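Local coordinates for periplasmic solute binding protein (Pectobacterium atrosepticum, PDB 4RY1), which probably binds a sugar in the periplasm as the extracytoplasmic solute receptor of an ABC-type transporter, at residues A[178-183]-A[277-282]. Sequence-based numbering, arbitrary orientation.
Sequences YMAQKY and AKDSGL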
loop_
_atom_site.group_PDB
_atom_site.type_symbol
_atom_site.label_atom_id
_atom_site.label_comp_id
_atom_site.label_asym_id
_atom_site.label_seq_id
_atom_site.Cartn_x
_atom_site.Cartn_y
_atom_site.Cartn_z
ATOM N N TYR A 178 10.905 -11.488 -2.543
ATOM C CA TYR A 178 12.026 -12.334 -2.970
ATOM C C TYR A 178 12.350 -13.426 -1.941
ATOM O O TYR A 178 12.475 -14.611 -2.273
ATOM C CB TYR A 178 13.276 -11.481 -3.215
ATOM C CG TYR A 178 14.545 -12.269 -3.489
ATOM C CD1 TYR A 178 14.796 -12.804 -4.753
ATOM C CD2 TYR A 178 15.519 -12.443 -2.497
ATOM C CE1 TYR A 178 15.960 -13.510 -5.015
ATOM C CE2 TYR A 178 16.695 -13.134 -2.760
ATOM C CZ TYR A 178 16.905 -13.669 -4.020
ATOM O OH TYR A 178 18.054 -14.382 -4.307
ATOM N N MET A 179 12.492 -13.009 -0.695
ATOM C CA MET A 179 12.856 -13.931 0.387
ATOM C C MET A 179 11.749 -14.934 0.699
ATOM O O MET A 179 12.019 -16.067 1.105
ATOM C CB MET A 179 13.252 -13.169 1.645
ATOM C CG MET A 179 14.474 -12.272 1.476
ATOM S SD MET A 179 16.109 -13.104 1.280
ATOM C CE MET A 179 16.385 -13.640 2.977
ATOM N N ALA A 180 10.503 -14.525 0.493
ATOM C CA ALA A 180 9.372 -15.453 0.684
ATOM C C ALA A 180 9.397 -16.535 -0.399
ATOM O O ALA A 180 9.148 -17.711 -0.126
ATOM C CB ALA A 180 8.050 -14.721 0.663
ATOM N N GLN A 181 9.688 -16.121 -1.626
ATOM C CA GLN A 181 9.855 -17.058 -2.746
ATOM C C GLN A 181 10.983 -18.036 -2.507
ATOM O O GLN A 181 10.860 -19.231 -2.780
ATOM C CB GLN A 181 10.145 -16.302 -4.024
ATOM C CG GLN A 181 8.955 -15.500 -4.499
ATOM C CD GLN A 181 9.275 -14.706 -5.740
ATOM O OE1 GLN A 181 10.383 -14.770 -6.264
ATOM N NE2 GLN A 181 8.307 -13.954 -6.218
ATOM N N LYS A 182 12.085 -17.504 -1.995
ATOM C CA LYS A 182 13.314 -18.304 -1.808
ATOM C C LYS A 182 13.231 -19.288 -0.652
ATOM O O LYS A 182 13.661 -20.437 -0.744
ATOM C CB LYS A 182 14.516 -17.396 -1.547
ATOM C CG LYS A 182 15.815 -18.170 -1.387
ATOM C CD LYS A 182 17.005 -17.332 -1.772
ATOM C CE LYS A 182 18.213 -18.221 -2.009
ATOM N NZ LYS A 182 19.439 -17.602 -1.459
ATOM N N TYR A 183 12.703 -18.795 0.452
ATOM C CA TYR A 183 12.710 -19.510 1.721
ATOM C C TYR A 183 11.339 -19.890 2.285
ATOM O O TYR A 183 11.271 -20.679 3.228
ATOM C CB TYR A 183 13.434 -18.680 2.770
ATOM C CG TYR A 183 14.886 -18.423 2.470
ATOM C CD1 TYR A 183 15.822 -19.453 2.576
ATOM C CD2 TYR A 183 15.331 -17.158 2.108
ATOM C CE1 TYR A 183 17.153 -19.228 2.321
ATOM C CE2 TYR A 183 16.668 -16.927 1.842
ATOM C CZ TYR A 183 17.571 -17.972 1.955
ATOM O OH TYR A 183 18.901 -17.792 1.703
ATOM N N ALA A 277 10.238 -21.421 -7.242
ATOM C CA ALA A 277 9.938 -20.763 -5.977
ATOM C C ALA A 277 9.051 -21.615 -5.097
ATOM O O ALA A 277 8.176 -22.330 -5.569
ATOM C CB ALA A 277 9.258 -19.416 -6.217
ATOM N N LYS A 278 9.238 -21.441 -3.807
ATOM C CA LYS A 278 8.476 -22.183 -2.790
ATOM C C LYS A 278 7.118 -21.552 -2.507
ATOM O O LYS A 278 6.187 -22.190 -1.996
ATOM C CB LYS A 278 9.258 -22.227 -1.489
ATOM C CG LYS A 278 10.641 -22.836 -1.596
ATOM C CD LYS A 278 11.121 -23.204 -0.200
ATOM C CE LYS A 278 12.609 -23.524 -0.093
ATOM N NZ LYS A 278 12.909 -24.985 -0.104
ATOM N N ASP A 279 7.042 -20.276 -2.821
ATOM C CA ASP A 279 5.865 -19.452 -2.571
ATOM C C ASP A 279 5.840 -18.370 -3.631
ATOM O O ASP A 279 6.885 -17.998 -4.148
ATOM C CB ASP A 279 5.947 -18.790 -1.212
ATOM C CG ASP A 279 4.632 -18.166 -0.795
ATOM O OD1 ASP A 279 3.720 -18.910 -0.390
ATOM O OD2 ASP A 279 4.498 -16.928 -0.857
ATOM N N SER A 280 4.651 -17.876 -3.953
ATOM C CA SER A 280 4.532 -16.808 -4.947
ATOM C C SER A 280 5.095 -15.485 -4.439
ATOM O O SER A 280 5.518 -14.638 -5.230
ATOM C CB SER A 280 3.077 -16.609 -5.348
ATOM O OG SER A 280 2.342 -16.068 -4.267
ATOM N N GLY A 281 5.064 -15.285 -3.130
ATOM C CA GLY A 281 5.477 -14.000 -2.571
ATOM C C GLY A 281 4.500 -12.875 -2.879
ATOM O O GLY A 281 4.820 -11.719 -2.667
ATOM N N LEU A 282 3.304 -13.222 -3.361
ATOM C CA LEU A 282 2.254 -12.237 -3.649
ATOM C C LEU A 282 1.893 -11.511 -2.375
ATOM O O LEU A 282 1.612 -12.120 -1.354
ATOM C CB LEU A 282 0.995 -12.903 -4.215
ATOM C CG LEU A 282 -0.174 -11.991 -4.594
ATOM C CD1 LEU A 282 0.248 -11.055 -5.706
ATOM C CD2 LEU A 282 -1.424 -12.774 -4.969
#
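Gln181 sends CG beside its own backbone N (chi1 -68°) and runs on extended (chi2 178°), which carries its amide along the loop 277-282 to Ser280. There Gln181 NE2 donates to Ser280 O at 3.0 Å, from above that carbonyl's plane, with the acceptor tilted slightly from the amide plane. On the way the stem of the side chain rides over the loop backbone: Gln181 CG lies 3.3 Å from Asp279 O, and Gln181 CA makes a CA-H...O contact to the same oxygen. Gln181 also offers its main chain at the last turn of helix 169-183, where Lys278 N reaches Gln181 O at 2.9 Å, nearly straight (165°) and in the carbonyl plane. Beyond this bond the aliphatic part of Lys278 passes along the helix end, with Lys278 CE 3.3 Å from Lys182 O. Asp279 CB packs on Ala180 O at 3.5 Å, while Asp279 OD2 takes Gly281 N in an Asx turn; OD2 also hydrogen-bonds Ser360 OG, and OD1 the backbone N of Lys361. Ala180 CB packs against Gly281 CA at 4.2 Å. In this solute-binding protein 1 family member the contact is helix-to-loop packing: because NE2 is shared with Ile272 O, and OE1 receives Trp138 NE1 and Ile274 N, the buried amide has four polar partners that fix its flip, tying the helix to the loop leading into strand 284-292.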